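Local structure of tungsten-containing formylmethanofuran dehydrogenase 2 subunit C (Methanothermobacter wolfeii, 5T5I) at residues Ile21-Phe26 with Glu63-Ile68; Ile79-Thr84 with Val98-Lys103; Ile89-Val94 with Thr108-Ala113; Gly104-Val109 with Glu125-Gly130; Gln119-Gly124 with Gly150-His155. The protein probably serves as the beta-helical subunit of a tungsten enzyme complex that reversibly forms formylmethanofuran from carbon dioxide in methanogenic archaea. One frame throughout, in Å; residues are numbered along the deposited sequence.

Contact 1. Residues Ile21-Phe26 with Glu63-Ile68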
# COMPACT_ATOMS: atom_id res chain seq x y z
N ILE C 21 -15.51 -25.90 52.19
CA ILE C 21 -16.02 -24.61 52.64
C ILE C 21 -17.30 -24.34 51.85
O ILE C 21 -17.27 -23.80 50.75
CB ILE C 21 -15.02 -23.44 52.54
CG1 ILE C 21 -13.81 -23.71 53.45
CG2 ILE C 21 -15.70 -22.09 52.96
CD1 ILE C 21 -12.63 -22.73 53.31
N LYS C 22 -18.42 -24.79 52.40
CA LYS C 22 -19.74 -24.58 51.82
C LYS C 22 -20.83 -24.81 52.86
O LYS C 22 -20.64 -25.63 53.76
CB LYS C 22 -19.98 -25.46 50.58
CG LYS C 22 -19.74 -26.95 50.74
CD LYS C 22 -20.29 -27.69 49.52
CE LYS C 22 -19.82 -29.12 49.33
NZ LYS C 22 -18.58 -29.21 48.52
N PRO C 23 -21.99 -24.13 52.74
CA PRO C 23 -23.07 -24.33 53.74
C PRO C 23 -23.52 -25.79 53.93
O PRO C 23 -23.87 -26.17 55.05
CB PRO C 23 -24.20 -23.44 53.20
CG PRO C 23 -23.49 -22.37 52.43
CD PRO C 23 -22.37 -23.09 51.76
N ASP C 24 -23.46 -26.62 52.86
CA ASP C 24 -23.85 -28.04 52.91
C ASP C 24 -23.01 -28.86 53.92
O ASP C 24 -23.55 -29.75 54.58
CB ASP C 24 -23.76 -28.68 51.52
CG ASP C 24 -24.65 -28.01 50.50
OD1 ASP C 24 -24.27 -26.91 50.01
OD2 ASP C 24 -25.74 -28.55 50.23
N VAL C 25 -21.71 -28.55 54.04
CA VAL C 25 -20.83 -29.24 54.98
C VAL C 25 -20.94 -28.62 56.37
O VAL C 25 -20.89 -29.35 57.36
CB VAL C 25 -19.36 -29.25 54.48
CG1 VAL C 25 -18.41 -29.89 55.50
CG2 VAL C 25 -19.26 -29.98 53.14
N PHE C 26 -21.06 -27.28 56.46
CA PHE C 26 -21.14 -26.58 57.75
C PHE C 26 -22.45 -26.89 58.47
O PHE C 26 -22.47 -26.88 59.70
CB PHE C 26 -20.95 -25.06 57.56
CG PHE C 26 -19.52 -24.58 57.35
CD1 PHE C 26 -18.59 -25.36 56.67
CD2 PHE C 26 -19.15 -23.30 57.73
CE1 PHE C 26 -17.28 -24.91 56.48
CE2 PHE C 26 -17.84 -22.84 57.52
CZ PHE C 26 -16.92 -23.64 56.89
N GLU C 63 -29.56 -23.83 53.97
CA GLU C 63 -30.26 -22.62 53.53
C GLU C 63 -30.24 -21.51 54.60
O GLU C 63 -30.40 -20.34 54.24
CB GLU C 63 -31.72 -22.90 53.09
CG GLU C 63 -32.61 -23.60 54.11
CD GLU C 63 -32.74 -25.10 53.95
OE1 GLU C 63 -33.83 -25.62 54.28
OE2 GLU C 63 -31.76 -25.76 53.54
N ASP C 64 -30.03 -21.87 55.89
CA ASP C 64 -29.94 -20.90 56.98
C ASP C 64 -28.49 -20.53 57.32
O ASP C 64 -28.28 -19.81 58.29
CB ASP C 64 -30.66 -21.44 58.23
CG ASP C 64 -32.11 -21.78 57.98
OD1 ASP C 64 -32.80 -21.01 57.27
OD2 ASP C 64 -32.57 -22.82 58.50
N ILE C 65 -27.49 -20.95 56.52
CA ILE C 65 -26.08 -20.66 56.80
C ILE C 65 -25.54 -19.63 55.85
O ILE C 65 -25.68 -19.76 54.63
CB ILE C 65 -25.23 -21.96 56.78
CG1 ILE C 65 -25.54 -22.78 58.05
CG2 ILE C 65 -23.72 -21.64 56.68
CD1 ILE C 65 -25.01 -24.10 58.11
N LYS C 66 -24.84 -18.64 56.42
CA LYS C 66 -24.13 -17.60 55.71
C LYS C 66 -22.67 -17.67 56.18
O LYS C 66 -22.39 -17.39 57.35
CB LYS C 66 -24.73 -16.23 56.03
CG LYS C 66 -24.13 -15.08 55.23
CD LYS C 66 -24.49 -13.74 55.88
CE LYS C 66 -24.45 -12.57 54.93
NZ LYS C 66 -25.77 -11.90 54.82
N ILE C 67 -21.74 -18.08 55.29
CA ILE C 67 -20.32 -18.14 55.62
C ILE C 67 -19.69 -16.81 55.22
O ILE C 67 -19.79 -16.41 54.06
CB ILE C 67 -19.59 -19.33 54.94
CG1 ILE C 67 -20.26 -20.68 55.30
CG2 ILE C 67 -18.10 -19.33 55.34
CD1 ILE C 67 -19.77 -21.91 54.50
N ILE C 68 -19.02 -16.14 56.17
CA ILE C 68 -18.31 -14.89 55.89
C ILE C 68 -16.82 -15.18 56.02
O ILE C 68 -16.36 -15.51 57.12
CB ILE C 68 -18.75 -13.73 56.83
CG1 ILE C 68 -20.28 -13.49 56.73
CG2 ILE C 68 -17.95 -12.44 56.50
CD1 ILE C 68 -20.85 -12.37 57.60
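Pro23 and Phe26 of the short helix 23-26 meet Ile65, just before strand 66-69, and Ile67 within it in a buried apolar contact near the N-terminal end of a parallel beta-helix. Ile67 buries the most surface here. Its chi1 of -57° sets CG1 anti to the carbonyl carbon, and chi2 of 170° carries CD1 straight on to the helix. There CD1 lies over one face of the Phe26 ring as a CH-pi contact, 3.7 Å from the ring centroid and 18° off the normal, shifted toward the CD2 side. The two side chains cross at about a right angle, and Ile67 CG1 also touches the ring, 3.7 Å from Phe26 CD2. The Ile67 CD1 methyl also fits against the start of the helix, 3.5 Å from Lys22 C and 4.0 Å from Pro23 CD. Ile65 covers the next part of the helix: its CG2 branch rests 3.9 Å from Pro23 CB. At the N-cap position, Lys22 O receives both Val25 N and Phe26 N, which closes the turn that presents Pro23 and Phe26 together. Lys22 NZ turns elsewhere, bonding to Gln81 O and Pro19 O, while Ile4 of strand 3-8 and Ile37 also touch Phe26. The other branch of Ile65 ends against helix backbone, its CD1 3.8 Å from Phe26 C and 3.9 Å from Pro23 O.

Contact 2. Residues Ile79-Thr84 with Val98-Lys103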
# COMPACT_ATOMS: atom_id res chain seq x y z
N ILE C 79 -13.60 -22.89 46.66
CA ILE C 79 -14.54 -22.40 47.69
C ILE C 79 -15.97 -22.47 47.10
O ILE C 79 -16.19 -22.02 45.98
CB ILE C 79 -14.18 -20.96 48.17
CG1 ILE C 79 -12.85 -20.97 48.97
CG2 ILE C 79 -15.31 -20.34 49.01
CD1 ILE C 79 -12.19 -19.62 49.09
N GLY C 80 -16.88 -23.06 47.85
CA GLY C 80 -18.28 -23.19 47.45
C GLY C 80 -18.57 -24.23 46.39
O GLY C 80 -19.70 -24.28 45.88
N GLN C 81 -17.60 -25.10 46.06
CA GLN C 81 -17.76 -26.12 45.02
C GLN C 81 -18.96 -27.01 45.28
O GLN C 81 -19.08 -27.56 46.37
CB GLN C 81 -16.49 -26.99 44.91
CG GLN C 81 -16.56 -28.04 43.80
CD GLN C 81 -15.20 -28.62 43.53
OE1 GLN C 81 -14.36 -27.99 42.91
NE2 GLN C 81 -14.95 -29.81 44.04
N GLU C 82 -19.87 -27.13 44.29
CA GLU C 82 -21.07 -27.98 44.36
C GLU C 82 -22.03 -27.65 45.52
O GLU C 82 -22.81 -28.52 45.92
CB GLU C 82 -20.66 -29.47 44.37
CG GLU C 82 -19.99 -29.87 43.07
CD GLU C 82 -19.35 -31.24 43.00
OE1 GLU C 82 -19.43 -32.00 43.98
OE2 GLU C 82 -18.73 -31.55 41.95
N MET C 83 -22.06 -26.39 45.99
CA MET C 83 -23.00 -26.00 47.04
C MET C 83 -24.43 -25.97 46.47
O MET C 83 -24.60 -25.75 45.26
CB MET C 83 -22.59 -24.67 47.72
CG MET C 83 -22.75 -23.43 46.85
SD MET C 83 -22.19 -21.93 47.72
CE MET C 83 -23.69 -21.39 48.41
N THR C 84 -25.44 -26.25 47.31
CA THR C 84 -26.85 -26.32 46.88
C THR C 84 -27.74 -25.23 47.46
O THR C 84 -28.84 -25.03 46.95
CB THR C 84 -27.46 -27.70 47.23
OG1 THR C 84 -27.75 -27.74 48.63
CG2 THR C 84 -26.60 -28.89 46.79
N VAL C 98 -14.05 -21.06 42.00
CA VAL C 98 -15.05 -20.58 42.96
C VAL C 98 -16.45 -20.97 42.47
O VAL C 98 -16.78 -20.74 41.30
CB VAL C 98 -14.93 -19.08 43.31
CG1 VAL C 98 -15.36 -18.18 42.16
CG2 VAL C 98 -15.74 -18.76 44.56
N GLY C 99 -17.21 -21.63 43.33
CA GLY C 99 -18.56 -22.08 42.99
C GLY C 99 -18.65 -23.09 41.85
O GLY C 99 -19.72 -23.24 41.26
N ALA C 100 -17.55 -23.80 41.53
CA ALA C 100 -17.56 -24.78 40.44
C ALA C 100 -18.63 -25.86 40.69
O ALA C 100 -18.70 -26.43 41.78
CB ALA C 100 -16.19 -25.44 40.29
N GLY C 101 -19.52 -26.07 39.71
CA GLY C 101 -20.57 -27.06 39.83
C GLY C 101 -21.68 -26.75 40.82
O GLY C 101 -22.48 -27.63 41.13
N MET C 102 -21.80 -25.51 41.31
CA MET C 102 -22.85 -25.17 42.29
C MET C 102 -24.26 -25.32 41.70
O MET C 102 -24.46 -25.14 40.49
CB MET C 102 -22.63 -23.79 42.95
CG MET C 102 -22.82 -22.60 42.05
SD MET C 102 -22.47 -21.05 42.94
CE MET C 102 -23.95 -20.82 43.79
N LYS C 103 -25.19 -25.77 42.55
CA LYS C 103 -26.60 -26.05 42.20
C LYS C 103 -27.59 -25.00 42.71
O LYS C 103 -28.67 -24.87 42.13
CB LYS C 103 -26.99 -27.44 42.71
CG LYS C 103 -26.32 -28.59 41.97
CD LYS C 103 -26.00 -29.79 42.86
CE LYS C 103 -24.69 -29.60 43.60
NZ LYS C 103 -24.39 -30.69 44.58
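Ile79 O accepts from Gly99 N at 2.9 Å and Met83 O from Lys103 N at 2.8 Å, bracketing two type II turns, Gly80-Met83 and Gly99-Met102, which repeat at one corner of successive beta-helix coils. Between these bonds Glu82 N reaches Ala100 O less straight, at 146°, with the donor tilted 22° from the carbonyl plane. Gly80, Gly99 and Gly101 all have positive phi; a CB on Gly99 would lie 3.1 Å from Met102 SD. The methionines repeat from coil to coil as well. Met83 and Met102 lie side by side, pointing the same way, and Met83 CG packs 3.9 Å from Met102 CB. In both, chi1 near 70° holds CG between the backbone N and carbonyl carbon and sends the sulfur end toward Ile107 in the interior. On the outer side Gln81 runs its CG past Ala100 O, while its OE1 is held by Arg78. Glu82 OE2 bonds to a glycerol, probably from the crystallisation liquor, and its OE1 stays 5.2 Å from Lys103 NZ. Lys103, bent at chi2 and chi3, instead lies alongside Thr84, with NZ 3.6 Å from Thr84 CG2, and gives a hydrogen bond of 3.0 Å from NZ to Glu82 O.

Contact 3. Residues Ile89-Val94 with Thr108-Ala113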
# COMPACT_ATOMS: atom_id res chain seq x y z
N ILE C 89 -19.85 -15.10 51.51
CA ILE C 89 -19.37 -13.76 51.20
C ILE C 89 -17.87 -13.78 51.46
O ILE C 89 -17.47 -14.11 52.57
CB ILE C 89 -20.09 -12.64 52.02
CG1 ILE C 89 -21.60 -12.62 51.69
CG2 ILE C 89 -19.45 -11.25 51.73
CD1 ILE C 89 -22.43 -11.54 52.38
N VAL C 90 -17.06 -13.46 50.45
CA VAL C 90 -15.60 -13.41 50.62
C VAL C 90 -15.16 -11.95 50.60
O VAL C 90 -15.29 -11.30 49.56
CB VAL C 90 -14.83 -14.26 49.57
CG1 VAL C 90 -13.33 -14.29 49.91
CG2 VAL C 90 -15.39 -15.68 49.49
N ARG C 91 -14.64 -11.43 51.74
CA ARG C 91 -14.18 -10.03 51.85
C ARG C 91 -12.72 -9.96 51.43
O ARG C 91 -11.83 -9.64 52.22
CB ARG C 91 -14.40 -9.48 53.28
CG ARG C 91 -15.87 -9.40 53.65
CD ARG C 91 -16.08 -8.94 55.07
NE ARG C 91 -17.50 -8.85 55.42
CZ ARG C 91 -17.99 -8.85 56.66
NH1 ARG C 91 -17.17 -8.92 57.70
NH2 ARG C 91 -19.30 -8.77 56.86
N GLY C 92 -12.50 -10.26 50.16
CA GLY C 92 -11.18 -10.31 49.55
C GLY C 92 -11.18 -11.13 48.28
O GLY C 92 -12.24 -11.39 47.71
N ASN C 93 -10.00 -11.56 47.84
CA ASN C 93 -9.85 -12.35 46.60
C ASN C 93 -9.97 -13.85 46.85
O ASN C 93 -9.84 -14.30 47.99
CB ASN C 93 -8.49 -12.08 45.94
CG ASN C 93 -8.16 -10.61 45.80
OD1 ASN C 93 -8.87 -9.86 45.12
ND2 ASN C 93 -7.09 -10.17 46.43
N VAL C 94 -10.20 -14.61 45.76
CA VAL C 94 -10.25 -16.08 45.75
C VAL C 94 -9.38 -16.59 44.60
O VAL C 94 -9.18 -15.87 43.63
CB VAL C 94 -11.68 -16.68 45.64
CG1 VAL C 94 -12.54 -16.31 46.84
CG2 VAL C 94 -12.37 -16.29 44.33
N THR C 108 -20.67 -14.30 46.88
CA THR C 108 -20.23 -12.94 46.56
C THR C 108 -18.73 -12.88 46.85
O THR C 108 -18.33 -13.21 47.95
CB THR C 108 -21.01 -11.87 47.36
OG1 THR C 108 -22.40 -12.01 47.07
CG2 THR C 108 -20.58 -10.45 47.00
N VAL C 109 -17.93 -12.50 45.86
CA VAL C 109 -16.48 -12.30 46.01
C VAL C 109 -16.27 -10.80 45.89
O VAL C 109 -16.54 -10.23 44.84
CB VAL C 109 -15.67 -13.07 44.94
CG1 VAL C 109 -14.17 -12.75 45.04
CG2 VAL C 109 -15.91 -14.58 45.04
N GLU C 110 -15.81 -10.15 46.97
CA GLU C 110 -15.61 -8.69 46.95
C GLU C 110 -14.38 -8.25 46.15
O GLU C 110 -14.35 -7.12 45.66
CB GLU C 110 -15.58 -8.10 48.36
CG GLU C 110 -16.92 -8.24 49.03
CD GLU C 110 -17.07 -7.64 50.40
OE1 GLU C 110 -18.12 -7.91 51.02
OE2 GLU C 110 -16.16 -6.91 50.87
N GLY C 111 -13.39 -9.14 46.01
CA GLY C 111 -12.19 -8.89 45.24
C GLY C 111 -12.21 -9.58 43.90
O GLY C 111 -13.27 -9.69 43.27
N ASN C 112 -11.05 -10.09 43.46
CA ASN C 112 -10.90 -10.81 42.20
C ASN C 112 -11.06 -12.33 42.38
O ASN C 112 -10.93 -12.84 43.49
CB ASN C 112 -9.54 -10.52 41.56
CG ASN C 112 -9.23 -9.05 41.45
OD1 ASN C 112 -10.07 -8.27 40.98
ND2 ASN C 112 -8.07 -8.63 41.92
N ALA C 113 -11.33 -13.04 41.26
CA ALA C 113 -11.43 -14.50 41.22
C ALA C 113 -10.51 -15.06 40.14
O ALA C 113 -10.32 -14.43 39.10
CB ALA C 113 -12.86 -14.92 40.94
O HOH W 1 -19.37 -7.70 53.40
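The Asn93 amide meets the Asn112 peptide through its oxygen, where equivalent turns of successive beta-helix coils stack: OD1 takes Asn112 N at 2.7 Å, in the amide's carbonyl plane and on a lone pair. A chi1 of -49°, with CG anti to the carbonyl carbon, turns the amide toward the next coil. The pattern repeats, since Asp72 OD1 receives Asn93 N and Asn112 OD1 receives Asp131 N. A CB on Gly111 would fall 2.3 Å from Asn93 OD1. An alanine in place of Asn93 is likely to leave Asn112 N without its acceptor and a gap where the amide lay.

The Arg91 and Glu110 side chains run side by side, the carboxylate against Arg91 CG, with the planes of guanidinium and carboxylate 40° apart. The charges do not meet directly: a water accepts from Arg91 NE at 3.0 Å and donates to Glu110 OE1 at 2.7 Å. Arg91 NH1 has its own salt bridge to Asp70. Ile89 CG2 borders the carboxylate at 3.7 Å from Glu110 OE1.

Parallel pairing joins Ile89 to Thr108 and Val90 to Val109, with Val90 N bonded to Thr108 O and Glu110 N to Val90 O. Beyond the strands, Gly111 N bonds to Gly92 O from above the carbonyl plane, 63° out of it. Inside, Val94 and Val109 reach tip to tip, CG2 to CG2 at 4.0 Å, and Val94 CG2 lies 3.7 Å from Ala113 CB.

Contact 4. Residues Gly104-Val109 with Glu125-Gly130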
# COMPACT_ATOMS: atom_id res chain seq x y z
N GLY C 104 -27.23 -24.26 43.75
CA GLY C 104 -28.08 -23.22 44.32
C GLY C 104 -27.35 -22.38 45.36
O GLY C 104 -26.18 -22.63 45.64
N GLY C 105 -28.04 -21.40 45.92
CA GLY C 105 -27.45 -20.48 46.88
C GLY C 105 -26.73 -19.35 46.18
O GLY C 105 -26.90 -19.16 44.96
N LYS C 106 -25.92 -18.59 46.93
CA LYS C 106 -25.21 -17.43 46.38
C LYS C 106 -23.80 -17.26 46.93
O LYS C 106 -23.58 -17.39 48.13
CB LYS C 106 -26.02 -16.13 46.63
CG LYS C 106 -25.40 -14.89 45.96
CD LYS C 106 -26.30 -13.66 46.00
CE LYS C 106 -25.78 -12.57 45.08
NZ LYS C 106 -25.43 -11.33 45.81
N ILE C 107 -22.85 -16.90 46.05
CA ILE C 107 -21.47 -16.57 46.43
C ILE C 107 -21.18 -15.14 45.97
O ILE C 107 -21.38 -14.82 44.80
CB ILE C 107 -20.41 -17.54 45.83
CG1 ILE C 107 -20.71 -19.00 46.21
CG2 ILE C 107 -18.99 -17.12 46.28
CD1 ILE C 107 -19.83 -20.02 45.50
N THR C 108 -20.67 -14.30 46.88
CA THR C 108 -20.23 -12.94 46.56
C THR C 108 -18.73 -12.88 46.85
O THR C 108 -18.33 -13.21 47.95
CB THR C 108 -21.01 -11.87 47.36
OG1 THR C 108 -22.40 -12.01 47.07
CG2 THR C 108 -20.58 -10.45 47.00
N VAL C 109 -17.93 -12.50 45.86
CA VAL C 109 -16.48 -12.30 46.01
C VAL C 109 -16.27 -10.80 45.89
O VAL C 109 -16.54 -10.23 44.84
CB VAL C 109 -15.67 -13.07 44.94
CG1 VAL C 109 -14.17 -12.75 45.04
CG2 VAL C 109 -15.91 -14.58 45.04
N GLU C 125 -26.32 -18.31 42.09
CA GLU C 125 -25.71 -17.06 41.66
C GLU C 125 -24.30 -16.90 42.16
O GLU C 125 -24.02 -17.23 43.31
CB GLU C 125 -26.50 -15.85 42.20
CG GLU C 125 -27.94 -15.71 41.75
CD GLU C 125 -28.72 -14.74 42.62
OE1 GLU C 125 -28.60 -13.51 42.43
OE2 GLU C 125 -29.40 -15.22 43.56
N ILE C 126 -23.44 -16.32 41.33
CA ILE C 126 -22.06 -15.94 41.65
C ILE C 126 -21.95 -14.48 41.28
O ILE C 126 -22.33 -14.10 40.16
CB ILE C 126 -21.00 -16.78 40.90
CG1 ILE C 126 -21.08 -18.26 41.33
CG2 ILE C 126 -19.57 -16.22 41.16
CD1 ILE C 126 -20.26 -19.22 40.49
N GLU C 127 -21.42 -13.65 42.18
CA GLU C 127 -21.22 -12.22 41.92
C GLU C 127 -19.78 -11.88 42.30
O GLU C 127 -19.39 -12.08 43.45
CB GLU C 127 -22.22 -11.37 42.71
CG GLU C 127 -22.18 -9.91 42.31
CD GLU C 127 -23.40 -9.10 42.69
OE1 GLU C 127 -24.05 -9.43 43.71
OE2 GLU C 127 -23.70 -8.12 41.97
N ILE C 128 -18.97 -11.42 41.33
CA ILE C 128 -17.55 -11.07 41.54
C ILE C 128 -17.46 -9.56 41.35
O ILE C 128 -17.73 -9.07 40.26
CB ILE C 128 -16.64 -11.87 40.58
CG1 ILE C 128 -16.73 -13.39 40.89
CG2 ILE C 128 -15.17 -11.40 40.67
CD1 ILE C 128 -16.40 -14.29 39.73
N LEU C 129 -17.12 -8.81 42.42
CA LEU C 129 -17.06 -7.35 42.34
C LEU C 129 -15.78 -6.83 41.66
O LEU C 129 -15.78 -5.71 41.13
CB LEU C 129 -17.29 -6.67 43.70
CG LEU C 129 -18.52 -7.12 44.51
CD1 LEU C 129 -18.66 -6.30 45.79
CD2 LEU C 129 -19.80 -7.00 43.70
N GLY C 130 -14.72 -7.65 41.64
CA GLY C 130 -13.47 -7.34 40.96
C GLY C 130 -13.43 -7.96 39.57
O GLY C 130 -14.46 -8.08 38.90
O HOH W 2 -29.35 -17.78 44.51
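Ile107 and Val109 lie beside Ile126 and Ile128 on the buried face of two parallel strands, whereas Lys106 and Thr108 share the outer face with Glu125 and Glu127. The strand axes approach to 4.8 Å at an angle of 6°, and the backbone is closely knit: Ile107 N to Glu125 O, Glu127 N to Ile107 O, Val109 N to Glu127 O and Leu129 N to Val109 O all bond across. On the inside Val109 CB sits 4.2 Å from Ile128 CG1, while Ala113 touches Ile128. These strands belong to successive coils of a parallel beta-helix, with aliphatic side chains inward and, here, a mostly charged set outward.

The solvent side is held more sparsely. Lys106, its CG anti to the backbone N (chi1 -175°), runs across the strands past its register mate Glu125 to Glu127. There NZ makes a salt bridge of 3.2 Å to Glu127 OE1, met nearly end-on, and a weak bond to Thr108 OG1. Glu127 OE2 goes on to His155 NE2. A methionine in place of Lys106 would probably leave Glu127 OE1 without its charged mate and the carboxylate held chiefly by His155. Glu125 packs its CB on Lys106 CG, but its OE1 stays 5.1 Å from Lys106 NZ. Gly105 O accepts from Glu125 N and also, at 2.8 Å, from a water that donates to Glu125 OE2 at 2.7 Å.

Contact 5. Residues Gln119-Gly124 with Gly150-His155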
# COMPACT_ATOMS: atom_id res chain seq x y z
N GLN C 119 -17.31 -22.87 36.86
CA GLN C 119 -17.15 -23.95 35.87
C GLN C 119 -18.25 -25.00 36.12
O GLN C 119 -18.52 -25.32 37.28
CB GLN C 119 -15.79 -24.62 36.02
CG GLN C 119 -15.54 -25.84 35.10
CD GLN C 119 -14.20 -26.46 35.39
OE1 GLN C 119 -13.79 -26.56 36.54
NE2 GLN C 119 -13.43 -26.81 34.36
N ASP C 120 -18.92 -25.47 35.05
CA ASP C 120 -20.00 -26.47 35.16
C ASP C 120 -21.19 -26.07 36.09
O ASP C 120 -21.85 -26.94 36.64
CB ASP C 120 -19.45 -27.84 35.64
CG ASP C 120 -18.56 -28.52 34.63
OD1 ASP C 120 -18.95 -28.58 33.45
OD2 ASP C 120 -17.52 -29.07 35.04
N MET C 121 -21.49 -24.77 36.22
CA MET C 121 -22.57 -24.30 37.10
C MET C 121 -23.93 -24.87 36.65
O MET C 121 -24.17 -24.99 35.44
CB MET C 121 -22.61 -22.77 37.09
CG MET C 121 -23.52 -22.14 38.12
SD MET C 121 -23.37 -20.34 38.00
CE MET C 121 -24.18 -19.84 39.52
N ARG C 122 -24.76 -25.27 37.61
CA ARG C 122 -26.11 -25.81 37.36
C ARG C 122 -27.21 -24.84 37.82
O ARG C 122 -28.29 -24.85 37.24
CB ARG C 122 -26.30 -27.18 38.04
CG ARG C 122 -25.06 -28.09 38.13
CD ARG C 122 -25.06 -29.23 37.15
NE ARG C 122 -24.83 -28.76 35.79
CZ ARG C 122 -23.84 -29.15 34.97
NH1 ARG C 122 -22.95 -30.06 35.35
NH2 ARG C 122 -23.74 -28.63 33.75
N GLY C 123 -26.96 -24.06 38.87
CA GLY C 123 -27.93 -23.12 39.42
C GLY C 123 -27.35 -22.20 40.48
O GLY C 123 -26.19 -22.36 40.88
N GLY C 124 -28.17 -21.25 40.93
CA GLY C 124 -27.75 -20.27 41.93
C GLY C 124 -27.11 -19.05 41.29
O GLY C 124 -27.34 -18.75 40.11
N GLY C 150 -27.87 -21.14 36.17
CA GLY C 150 -27.31 -20.19 37.12
C GLY C 150 -26.95 -18.88 36.45
O GLY C 150 -27.01 -18.77 35.22
N THR C 151 -26.61 -17.87 37.27
CA THR C 151 -26.20 -16.54 36.79
C THR C 151 -24.83 -16.20 37.37
O THR C 151 -24.61 -16.34 38.57
CB THR C 151 -27.21 -15.45 37.16
OG1 THR C 151 -28.50 -15.83 36.68
CG2 THR C 151 -26.85 -14.09 36.57
N ILE C 152 -23.92 -15.72 36.53
CA ILE C 152 -22.60 -15.25 36.96
C ILE C 152 -22.51 -13.79 36.53
O ILE C 152 -22.71 -13.50 35.35
CB ILE C 152 -21.43 -16.08 36.36
CG1 ILE C 152 -21.61 -17.58 36.64
CG2 ILE C 152 -20.07 -15.56 36.92
CD1 ILE C 152 -20.73 -18.48 35.83
N THR C 153 -22.18 -12.90 37.46
CA THR C 153 -21.98 -11.47 37.19
C THR C 153 -20.57 -11.08 37.64
O THR C 153 -20.22 -11.31 38.79
CB THR C 153 -23.04 -10.59 37.88
OG1 THR C 153 -24.34 -11.08 37.55
CG2 THR C 153 -22.93 -9.12 37.46
N VAL C 154 -19.77 -10.53 36.74
CA VAL C 154 -18.41 -10.03 37.02
C VAL C 154 -18.47 -8.52 36.81
O VAL C 154 -18.75 -8.09 35.69
CB VAL C 154 -17.36 -10.70 36.09
CG1 VAL C 154 -15.96 -10.12 36.31
CG2 VAL C 154 -17.33 -12.21 36.28
N HIS C 155 -18.21 -7.72 37.85
CA HIS C 155 -18.29 -6.25 37.76
C HIS C 155 -17.08 -5.63 37.07
O HIS C 155 -17.21 -4.56 36.48
CB HIS C 155 -18.55 -5.61 39.12
CG HIS C 155 -19.92 -5.89 39.66
ND1 HIS C 155 -20.80 -4.88 39.94
CD2 HIS C 155 -20.53 -7.08 39.90
CE1 HIS C 155 -21.89 -5.46 40.39
NE2 HIS C 155 -21.79 -6.78 40.35
O HOH W 3 -29.76 -17.51 38.95
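Met121 is the first residue of 119-124 to touch 150-155, on the next coil of the beta-helix. With chi1 at -170° and the chain extended beyond CG, it slides past Ile152 in the opposite direction. Its sulfur lies on the isoleucine, Met121 SD being 3.5 Å from Ile152 CG1, and the methyl carries on to the backbone, with Met121 CE 3.7 Å from Thr151 O. Arg122 turns away: one face of its guanidinium lies 3.4 Å from Asp120 O, over the group's centre, and its NE bonds to Ser148 OG. At Gly123 the two segments come together, Gly123 CA standing 3.8 Å from Gly150 CA. A CB on Gly150 would come 2.7 Å from Met121 CE, so the bare backbone there makes room for the methionine. Gly124 O accepts from Thr151 N at 3.1 Å with the donor tilted 17° from the carbonyl plane. A water also donates to Gly124 O at 3.0 Å and bonds to Thr151 OG1. Around this junction, Met121 also packs on Ile126 and Ile152 on Val136 of a loop, while Val154 touches both Ile128 of strand 125-128 and Ile173 of strand 170-173, which places strand 151-154 between those two strands.

Contacts 3 and 4 pair neighbouring strands, contact 1 lays a helix on strand 66-69, contact 5 sets a turn against strand 151-154, and contact 2 joins two turns. Contact 1 meets contact 2 through Asp24 OD2 and Thr84 OG1, 2.7 Å apart, and contact 3 through Ile67 O and Ile89 N, 2.9 Å apart. Contacts 3 and 4 share Thr108 and Val109. Met102 SD of contact 2 packs 3.5 Å from Ile126 CG1 of contact 4, and its O accepts from Arg122 N of contact 5. The calcium ion, bound by Ser139, Tyr140 and Asp143, lies about 11 Å from the Arg122 side chain. Gln119 NE2 bonds to Ser139 O, linking 119-124 to that site.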